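Local coordinates for protein GH26C (Muricauda sp. MAR_2010_75, PDB 6Q78) that probably hydrolyses internal beta-1,4-mannosidic bonds of mannans, as a family 26 glycoside hydrolase with the activity of an endo-beta-mannanase, at residues 117-121 / 202-207; 217-222 / 264-268; 278-282 / 320-324. All blocks are in the same frame, centred on the assembly; numbering follows the deposited sequence.

Interaction 1 (117-121 / 202-207); sequences FMFIT and KIASFT
Lys202 crosses from helix 193-208 to the loop 117-121 and donates a hydrogen bond from its ammonium group to the backbone carbonyl of Ile120, NZ to O 2.8 Å. The chain bends round that oxygen on its way: CB leads into CG, which already comes to 3.4 Å from Ile120 O; after the bend at chi2 (61°) CD passes at the edge of contact; CE lies against Ile120 CG2; and a second bend at chi4 places NZ in the carbonyl plane. Glu137 of helix 132-150 forms a salt bridge with the same NZ.

Beside this polar link the contact is apolar. Ile120 lays CD1 over the centre of the Phe206 ring, 3.8 Å from its centroid and 13° off the normal, a CH-pi contact made almost straight down on the face. The Phe117 ring receives a similar methyl nearer its rim: Ile203 CG2 stands 4.0 Å from the centroid. Phe117 CE1 comes to 3.7 Å from Phe206 CD1, the two rings being nearly perpendicular yet obliquely placed, while Phe117 CZ points in its own plane at Thr207 OG1. That hydroxyl donates to Ile203 O within the helix, from above the carbonyl plane and on the face opposite Thr207 N, so the carbonyl is gripped twice. Thr121 adds CG2 against Ile203 CG1, 3.7 Å away; its OG1 has Trp158 as a partner.

The loop follows strand 112-116 of the barrel, and Phe117 also stacks on Phe156 of the next strand. The Ile120 carbonyl thus accepts from an ammonium group, whose charge is probably balanced by Glu137, and the rest is apolar packing, much of it methyl groups on ring faces.

Interaction 2 (217-222 / 264-268); sequences LVPIIF and NMLFA
Ile220, Ile221 and Phe222 pair in parallel with Met265, Leu266 and Phe267, the axes of the two short segments approaching to 4.6 Å with a 33° twist between their directions. Ile220 N donates to Asn264 O and Leu266 N to Ile220 O; Phe222 N reaches Leu266 O at 2.8 Å in a nearly straight bond (177°), and Ala268 N closes the series on Phe222 O. Just before the strands, the Asn264 side chain continues the pairing: ND2 donates to Val218 O at 2.9 Å, from above the carbonyl plane. Chi1 of 56° sets CG between the backbone N and the carbonyl carbon, which swings the amide toward Val218 and Leu217 CB. The other partner of ND2 is Thr207 O, so this buried amide nitrogen joins three parts of the chain.

On the face that carries Ile220, Met265 and Phe222, Met265 reaches both Ile220 and Phe222. Its CG lies 3.6 Å from Phe222 CB; SD then comes obliquely to the phenylalanine ring, 4.7 Å from the centroid, a Met-aromatic contact; and the bend at chi3 brings CE to 3.9 Å from Ile220 CD1. Phe267 CE1 meets the edge of the Phe222 ring at CD1, 4.1 Å away. On the other face Ile221 spans two neighbours: CG1 approaches Leu266 CB, and CG2 packs on Ala268 CB at 3.7 Å.

These are adjacent strands of the parallel TIM barrel, with 153-157 paired beyond 220-223 and 293-298 beyond 265-269. Helix 193-208 packs on the face of Met265 and Phe222 through Ile203 and Thr207, whereas on the face of Leu266 that residue meets Thr66 of helix 64-76.

Interaction 3 (278-282 / 320-324); sequences ESEYL and VSDLA
Two helices on the outside of the TIM barrel meet here: the short helix 278-281, which follows strand 265-269, and the long helix 306-327, which leads into strand 330-336. Leu323 is the central side chain. Its CD1 comes to 3.5 Å from Tyr281 CD2 and also touches Leu282 CG, while CD2 turns to Leu282 CD1 and to the carboxylate of Glu278, 4.0 Å from OE1. The two leucines meet tip to tip; the tyrosine and Leu323 slide past one another in opposite directions.

With CG opposite the backbone N (chi1 -177°), Tyr281 projects toward helix 306-327, where Val320 CG2 meets the ring at CE1, 3.6 Å away, across from the CD2 that Leu323 CD1 touches, both methyls coming obliquely from the same side of the ring plane. The tyrosine OH passes on to a hydrogen bond with Gly295 O on strand 293-298. A leucine here has no hydroxyl, and would probably leave Gly295 O without this partner and a gap beside Val320 CG2.

At the outer side, Glu278, extended beyond CG, crosses Leu323 at a slant and shares a water with Asp322: the water donates to Glu278 OE2 at 2.9 Å and to Asp322 OD2 at 2.7 Å. Glu278 OE2 and Asp322 OD2 stay 4.7 Å apart.

No direct hydrogen bond links the two segments. The junction is therefore apolar within and bridged by water at its outer side, where the donating water probably eases the repulsion expected between two like charges.

In the fold
From the N terminus, the chain leaves strand 112-116 through the loop 117-121, and interaction 1 closes a long excursion when helix 193-208 comes back against it. That helix leads into strand 220-223, where interaction 2 opens; it closes after helix 242-259, at strand 265-269. Interaction 3 opens at helix 278-281 and closes, past strand 293-298, on helix 306-327. The three loops run in series, with none nested or crossed. Interactions 1 and 2 touch, Thr207 lying against Ile220 and Met265 and Phe117 against Phe222, so helix, loop and barrel wall pack together. Interaction 3 stands apart, its nearest atoms about 7 Å from interaction 2 and about 19 Å from interaction 1.

Interaction 1 (117-121 / 202-207)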
loop_
_atom_site.group_PDB
_atom_site.type_symbol
_atom_site.label_atom_id
_atom_site.label_comp_id
_atom_site.label_asym_id
_atom_site.label_seq_id
_atom_site.Cartn_x
_atom_site.Cartn_y
_atom_site.Cartn_z
ATOM N N PHE A 117 -4.491 1.675 9.029
ATOM C CA PHE A 117 -5.452 2.437 9.836
ATOM C C PHE A 117 -6.296 1.583 10.784
ATOM O O PHE A 117 -7.009 2.157 11.626
ATOM C CB PHE A 117 -6.370 3.276 8.940
ATOM C CG PHE A 117 -5.745 4.570 8.485
ATOM C CD1 PHE A 117 -5.450 5.563 9.415
ATOM C CD2 PHE A 117 -5.492 4.809 7.145
ATOM C CE1 PHE A 117 -4.867 6.774 9.015
ATOM C CE2 PHE A 117 -4.892 6.037 6.710
ATOM C CZ PHE A 117 -4.594 7.013 7.693
ATOM N N MET A 118 -6.218 0.248 10.694
ATOM C CA MET A 118 -7.007 -0.673 11.530
ATOM C C MET A 118 -7.173 -0.241 12.996
ATOM O O MET A 118 -8.304 -0.079 13.493
ATOM C CB MET A 118 -6.323 -2.035 11.451
ATOM C CG MET A 118 -6.976 -3.100 12.331
ATOM S SD MET A 118 -6.140 -4.714 12.139
ATOM C CE MET A 118 -4.426 -4.425 12.595
ATOM N N PHE A 119 -6.071 -0.116 13.735
ATOM C CA PHE A 119 -6.201 0.193 15.155
ATOM C C PHE A 119 -6.565 1.667 15.375
ATOM O O PHE A 119 -7.129 2.016 16.426
ATOM C CB PHE A 119 -4.882 -0.172 15.862
ATOM C CG PHE A 119 -4.615 -1.689 15.987
ATOM C CD1 PHE A 119 -5.658 -2.604 16.143
ATOM C CD2 PHE A 119 -3.328 -2.169 15.813
ATOM C CE1 PHE A 119 -5.410 -3.979 16.230
ATOM C CE2 PHE A 119 -3.073 -3.552 15.931
ATOM C CZ PHE A 119 -4.117 -4.438 16.104
ATOM N N ILE A 120 -6.244 2.537 14.417
ATOM C CA ILE A 120 -6.557 3.949 14.540
ATOM C C ILE A 120 -8.058 4.174 14.473
ATOM O O ILE A 120 -8.578 5.132 15.082
ATOM C CB ILE A 120 -5.765 4.695 13.451
ATOM C CG1 ILE A 120 -4.258 4.505 13.719
ATOM C CG2 ILE A 120 -6.148 6.178 13.368
ATOM C CD1 ILE A 120 -3.382 4.939 12.542
ATOM N N THR A 121 -8.786 3.306 13.770
ATOM C CA THR A 121 -10.229 3.484 13.602
ATOM C C THR A 121 -11.048 2.508 14.440
ATOM O O THR A 121 -12.279 2.425 14.283
ATOM C CB THR A 121 -10.672 3.349 12.137
ATOM O OG1 THR A 121 -10.384 2.020 11.658
ATOM C CG2 THR A 121 -9.963 4.396 11.269
ATOM N N LYS A 202 -11.772 10.474 11.720
ATOM C CA LYS A 202 -10.609 10.052 12.506
ATOM C C LYS A 202 -9.388 9.853 11.612
ATOM O O LYS A 202 -8.283 10.289 11.958
ATOM C CB LYS A 202 -10.925 8.740 13.247
ATOM C CG LYS A 202 -9.754 8.178 14.067
ATOM C CD LYS A 202 -9.321 9.190 15.155
ATOM C CE LYS A 202 -7.984 8.779 15.802
ATOM N NZ LYS A 202 -8.099 7.466 16.531
ATOM N N ILE A 203 -9.557 9.227 10.440
ATOM C CA ILE A 203 -8.444 9.131 9.500
ATOM C C ILE A 203 -7.915 10.519 9.153
ATOM O O ILE A 203 -6.697 10.741 9.092
ATOM C CB ILE A 203 -8.876 8.345 8.246
ATOM C CG1 ILE A 203 -8.987 6.850 8.612
ATOM C CG2 ILE A 203 -7.851 8.574 7.084
ATOM C CD1 ILE A 203 -9.514 5.993 7.477
ATOM N N ALA A 204 -8.818 11.472 8.897
ATOM C CA ALA A 204 -8.385 12.815 8.511
ATOM C C ALA A 204 -7.644 13.511 9.639
ATOM O O ALA A 204 -6.605 14.147 9.395
ATOM C CB ALA A 204 -9.594 13.641 8.076
ATOM N N SER A 205 -8.159 13.437 10.875
ATOM C CA SER A 205 -7.489 14.121 11.973
ATOM C C SER A 205 -6.126 13.493 12.239
ATOM O O SER A 205 -5.137 14.213 12.477
ATOM C CB SER A 205 -8.368 14.157 13.225
ATOM O OG SER A 205 -8.533 12.872 13.759
ATOM N N PHE A 206 -6.026 12.162 12.147
ATOM C CA PHE A 206 -4.716 11.542 12.307
ATOM C C PHE A 206 -3.783 11.997 11.198
ATOM O O PHE A 206 -2.614 12.347 11.448
ATOM C CB PHE A 206 -4.856 10.006 12.296
ATOM C CG PHE A 206 -3.549 9.275 12.400
ATOM C CD1 PHE A 206 -2.826 8.943 11.264
ATOM C CD2 PHE A 206 -3.018 8.960 13.646
ATOM C CE1 PHE A 206 -1.624 8.251 11.377
ATOM C CE2 PHE A 206 -1.803 8.300 13.756
ATOM C CZ PHE A 206 -1.110 7.945 12.641
ATOM N N THR A 207 -4.262 11.932 9.955
ATOM C CA THR A 207 -3.389 12.258 8.825
ATOM C C THR A 207 -2.922 13.717 8.873
ATOM O O THR A 207 -1.742 14.016 8.598
ATOM C CB THR A 207 -4.147 11.957 7.535
ATOM O OG1 THR A 207 -4.437 10.553 7.465
ATOM C CG2 THR A 207 -3.312 12.327 6.296
#

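Interaction 2 (217-222 / 264-268)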
loop_
_atom_site.group_PDB
_atom_site.type_symbol
_atom_site.label_atom_id
_atom_site.label_comp_id
_atom_site.label_asym_id
_atom_site.label_seq_id
_atom_site.Cartn_x
_atom_site.Cartn_y
_atom_site.Cartn_z
ATOM N N LEU A 217 3.769 18.666 6.610
ATOM C CA LEU A 217 2.912 17.486 6.717
ATOM C C LEU A 217 3.487 16.298 5.944
ATOM O O LEU A 217 3.990 16.432 4.826
ATOM C CB LEU A 217 1.493 17.795 6.203
ATOM C CG LEU A 217 0.698 18.784 7.063
ATOM C CD1 LEU A 217 -0.651 19.118 6.424
ATOM C CD2 LEU A 217 0.483 18.163 8.428
ATOM N N VAL A 218 3.373 15.113 6.533
ATOM C CA VAL A 218 3.872 13.883 5.925
ATOM C C VAL A 218 2.895 13.443 4.840
ATOM O O VAL A 218 1.730 13.125 5.154
ATOM C CB VAL A 218 3.974 12.761 6.970
ATOM C CG1 VAL A 218 4.416 11.455 6.290
ATOM C CG2 VAL A 218 4.922 13.168 8.099
ATOM N N PRO A 219 3.298 13.352 3.568
ATOM C CA PRO A 219 2.386 12.780 2.562
ATOM C C PRO A 219 2.204 11.301 2.811
ATOM O O PRO A 219 3.167 10.592 3.101
ATOM C CB PRO A 219 3.107 13.029 1.227
ATOM C CG PRO A 219 4.075 14.186 1.554
ATOM C CD PRO A 219 4.526 13.895 2.956
ATOM N N ILE A 220 0.953 10.836 2.718
ATOM C CA ILE A 220 0.743 9.401 2.786
ATOM C C ILE A 220 -0.028 8.926 1.568
ATOM O O ILE A 220 -0.877 9.642 1.017
ATOM C CB ILE A 220 0.054 8.958 4.086
ATOM C CG1 ILE A 220 -1.358 9.492 4.175
ATOM C CG2 ILE A 220 0.900 9.315 5.353
ATOM C CD1 ILE A 220 -2.186 8.750 5.210
ATOM N N ILE A 221 0.255 7.692 1.171
ATOM C CA ILE A 221 -0.537 7.004 0.151
ATOM C C ILE A 221 -1.591 6.183 0.872
ATOM O O ILE A 221 -1.265 5.351 1.715
ATOM C CB ILE A 221 0.361 6.106 -0.706
ATOM C CG1 ILE A 221 1.439 6.946 -1.428
ATOM C CG2 ILE A 221 -0.503 5.267 -1.659
ATOM C CD1 ILE A 221 2.502 6.128 -2.058
ATOM N N PHE A 222 -2.854 6.459 0.591
ATOM C CA PHE A 222 -3.972 5.780 1.233
ATOM C C PHE A 222 -4.563 4.780 0.231
ATOM O O PHE A 222 -4.941 5.154 -0.906
ATOM C CB PHE A 222 -5.002 6.837 1.646
ATOM C CG PHE A 222 -6.256 6.285 2.305
ATOM C CD1 PHE A 222 -7.510 6.788 1.949
ATOM C CD2 PHE A 222 -6.185 5.365 3.335
ATOM C CE1 PHE A 222 -8.666 6.359 2.602
ATOM C CE2 PHE A 222 -7.361 4.899 3.957
ATOM C CZ PHE A 222 -8.570 5.435 3.593
ATOM N N ASN A 264 -2.671 16.038 2.274
ATOM C CA ASN A 264 -1.415 15.294 2.263
ATOM C C ASN A 264 -1.649 13.807 1.983
ATOM O O ASN A 264 -1.076 12.930 2.625
ATOM C CB ASN A 264 -0.604 15.527 3.553
ATOM C CG ASN A 264 -1.363 15.187 4.849
ATOM O OD1 ASN A 264 -2.530 15.528 5.029
ATOM N ND2 ASN A 264 -0.657 14.567 5.780
ATOM N N MET A 265 -2.502 13.510 1.003
ATOM C CA MET A 265 -2.883 12.138 0.662
ATOM C C MET A 265 -2.856 11.937 -0.849
ATOM O O MET A 265 -3.402 12.750 -1.610
ATOM C CB MET A 265 -4.310 11.867 1.165
ATOM C CG MET A 265 -4.686 10.426 1.339
ATOM S SD MET A 265 -6.248 10.369 2.284
ATOM C CE MET A 265 -5.721 9.882 3.916
ATOM N N LEU A 266 -2.239 10.842 -1.276
ATOM C CA LEU A 266 -2.421 10.263 -2.605
ATOM C C LEU A 266 -3.290 9.023 -2.417
ATOM O O LEU A 266 -3.320 8.426 -1.333
ATOM C CB LEU A 266 -1.071 9.823 -3.171
ATOM C CG LEU A 266 0.009 10.900 -3.375
ATOM C CD1 LEU A 266 1.252 10.287 -4.037
ATOM C CD2 LEU A 266 -0.529 12.012 -4.300
ATOM N N PHE A 267 -4.031 8.650 -3.463
ATOM C CA PHE A 267 -5.006 7.562 -3.383
ATOM C C PHE A 267 -4.606 6.399 -4.280
ATOM O O PHE A 267 -4.354 6.594 -5.479
ATOM C CB PHE A 267 -6.400 8.076 -3.790
ATOM C CG PHE A 267 -6.913 9.142 -2.879
ATOM C CD1 PHE A 267 -7.607 8.809 -1.720
ATOM C CD2 PHE A 267 -6.658 10.474 -3.142
ATOM C CE1 PHE A 267 -8.055 9.801 -0.827
ATOM C CE2 PHE A 267 -7.106 11.467 -2.276
ATOM C CZ PHE A 267 -7.808 11.111 -1.126
ATOM N N ALA A 268 -4.578 5.192 -3.704
ATOM C CA ALA A 268 -4.126 3.984 -4.393
ATOM C C ALA A 268 -5.252 2.959 -4.476
ATOM O O ALA A 268 -5.856 2.611 -3.466
ATOM C CB ALA A 268 -2.936 3.371 -3.625
#

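Interaction 3 (278-282 / 320-324)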
loop_
_atom_site.group_PDB
_atom_site.type_symbol
_atom_site.label_atom_id
_atom_site.label_comp_id
_atom_site.label_asym_id
_atom_site.label_seq_id
_atom_site.Cartn_x
_atom_site.Cartn_y
_atom_site.Cartn_z
ATOM N N GLU A 278 -7.043 -5.631 -19.271
ATOM C CA GLU A 278 -7.320 -4.258 -18.842
ATOM C C GLU A 278 -8.778 -4.092 -18.436
ATOM O O GLU A 278 -9.077 -3.453 -17.422
ATOM C CB GLU A 278 -6.998 -3.274 -19.971
ATOM C CG GLU A 278 -5.546 -3.188 -20.328
ATOM C CD GLU A 278 -5.253 -2.211 -21.468
ATOM O OE1 GLU A 278 -6.177 -1.526 -21.967
ATOM O OE2 GLU A 278 -4.069 -2.146 -21.863
ATOM N N SER A 279 -9.710 -4.640 -19.239
ATOM C CA SER A 279 -11.120 -4.518 -18.898
ATOM C C SER A 279 -11.425 -5.116 -17.531
ATOM O O SER A 279 -12.216 -4.548 -16.769
ATOM C CB SER A 279 -11.985 -5.168 -19.967
ATOM O OG SER A 279 -11.870 -4.405 -21.160
ATOM N N GLU A 280 -10.799 -6.248 -17.194
ATOM C CA GLU A 280 -11.101 -6.842 -15.898
ATOM C C GLU A 280 -10.451 -6.055 -14.773
ATOM O O GLU A 280 -11.071 -5.857 -13.728
ATOM C CB GLU A 280 -10.752 -8.327 -15.839
ATOM C CG GLU A 280 -11.334 -9.050 -14.593
ATOM C CD GLU A 280 -12.886 -8.955 -14.412
ATOM O OE1 GLU A 280 -13.669 -8.705 -15.379
ATOM O OE2 GLU A 280 -13.334 -9.166 -13.263
ATOM N N TYR A 281 -9.230 -5.550 -14.986
ATOM C CA TYR A 281 -8.614 -4.686 -13.980
ATOM C C TYR A 281 -9.481 -3.476 -13.697
ATOM O O TYR A 281 -9.569 -3.017 -12.554
ATOM C CB TYR A 281 -7.233 -4.225 -14.447
ATOM C CG TYR A 281 -6.539 -3.398 -13.416
ATOM C CD1 TYR A 281 -5.889 -4.001 -12.351
ATOM C CD2 TYR A 281 -6.531 -2.007 -13.500
ATOM C CE1 TYR A 281 -5.235 -3.210 -11.375
ATOM C CE2 TYR A 281 -5.900 -1.223 -12.549
ATOM C CZ TYR A 281 -5.262 -1.827 -11.491
ATOM O OH TYR A 281 -4.641 -0.999 -10.560
ATOM N N LEU A 282 -10.109 -2.917 -14.731
ATOM C CA LEU A 282 -10.878 -1.675 -14.632
ATOM C C LEU A 282 -12.344 -1.891 -14.241
ATOM O O LEU A 282 -13.095 -0.900 -14.125
ATOM C CB LEU A 282 -10.805 -0.891 -15.966
ATOM C CG LEU A 282 -9.428 -0.321 -16.345
ATOM C CD1 LEU A 282 -9.398 0.130 -17.798
ATOM C CD2 LEU A 282 -9.080 0.857 -15.453
ATOM N N VAL A 320 -1.236 -3.322 -15.451
ATOM C CA VAL A 320 -1.246 -2.165 -14.560
ATOM C C VAL A 320 -0.287 -1.102 -15.068
ATOM O O VAL A 320 -0.615 0.092 -15.100
ATOM C CB VAL A 320 -0.906 -2.595 -13.120
ATOM C CG1 VAL A 320 -0.914 -1.393 -12.122
ATOM C CG2 VAL A 320 -1.886 -3.708 -12.653
ATOM N N SER A 321 0.937 -1.516 -15.404
ATOM C CA SER A 321 1.951 -0.559 -15.850
ATOM C C SER A 321 1.522 0.150 -17.139
ATOM O O SER A 321 1.714 1.368 -17.281
ATOM C CB SER A 321 3.279 -1.296 -16.025
ATOM O OG SER A 321 4.276 -0.488 -16.626
ATOM N N ASP A 322 0.920 -0.587 -18.077
ATOM C CA ASP A 322 0.444 0.041 -19.312
ATOM C C ASP A 322 -0.653 1.061 -19.032
ATOM O O ASP A 322 -0.675 2.146 -19.637
ATOM C CB ASP A 322 -0.104 -0.999 -20.296
ATOM C CG ASP A 322 0.976 -1.779 -21.018
ATOM O OD1 ASP A 322 2.156 -1.341 -21.014
ATOM O OD2 ASP A 322 0.621 -2.823 -21.637
ATOM N N LEU A 323 -1.597 0.720 -18.148
ATOM C CA LEU A 323 -2.668 1.662 -17.848
ATOM C C LEU A 323 -2.136 2.894 -17.134
ATOM O O LEU A 323 -2.593 4.016 -17.392
ATOM C CB LEU A 323 -3.722 0.992 -16.981
ATOM C CG LEU A 323 -4.637 0.025 -17.700
ATOM C CD1 LEU A 323 -5.454 -0.701 -16.613
ATOM C CD2 LEU A 323 -5.543 0.764 -18.688
ATOM N N ALA A 324 -1.175 2.709 -16.219
ATOM C CA ALA A 324 -0.570 3.863 -15.556
ATOM C C ALA A 324 0.159 4.771 -16.548
ATOM O O ALA A 324 0.122 6.001 -16.428
ATOM C CB ALA A 324 0.378 3.373 -14.460
HETATM O O HOH W 1 -1.777 -3.900 -21.294
#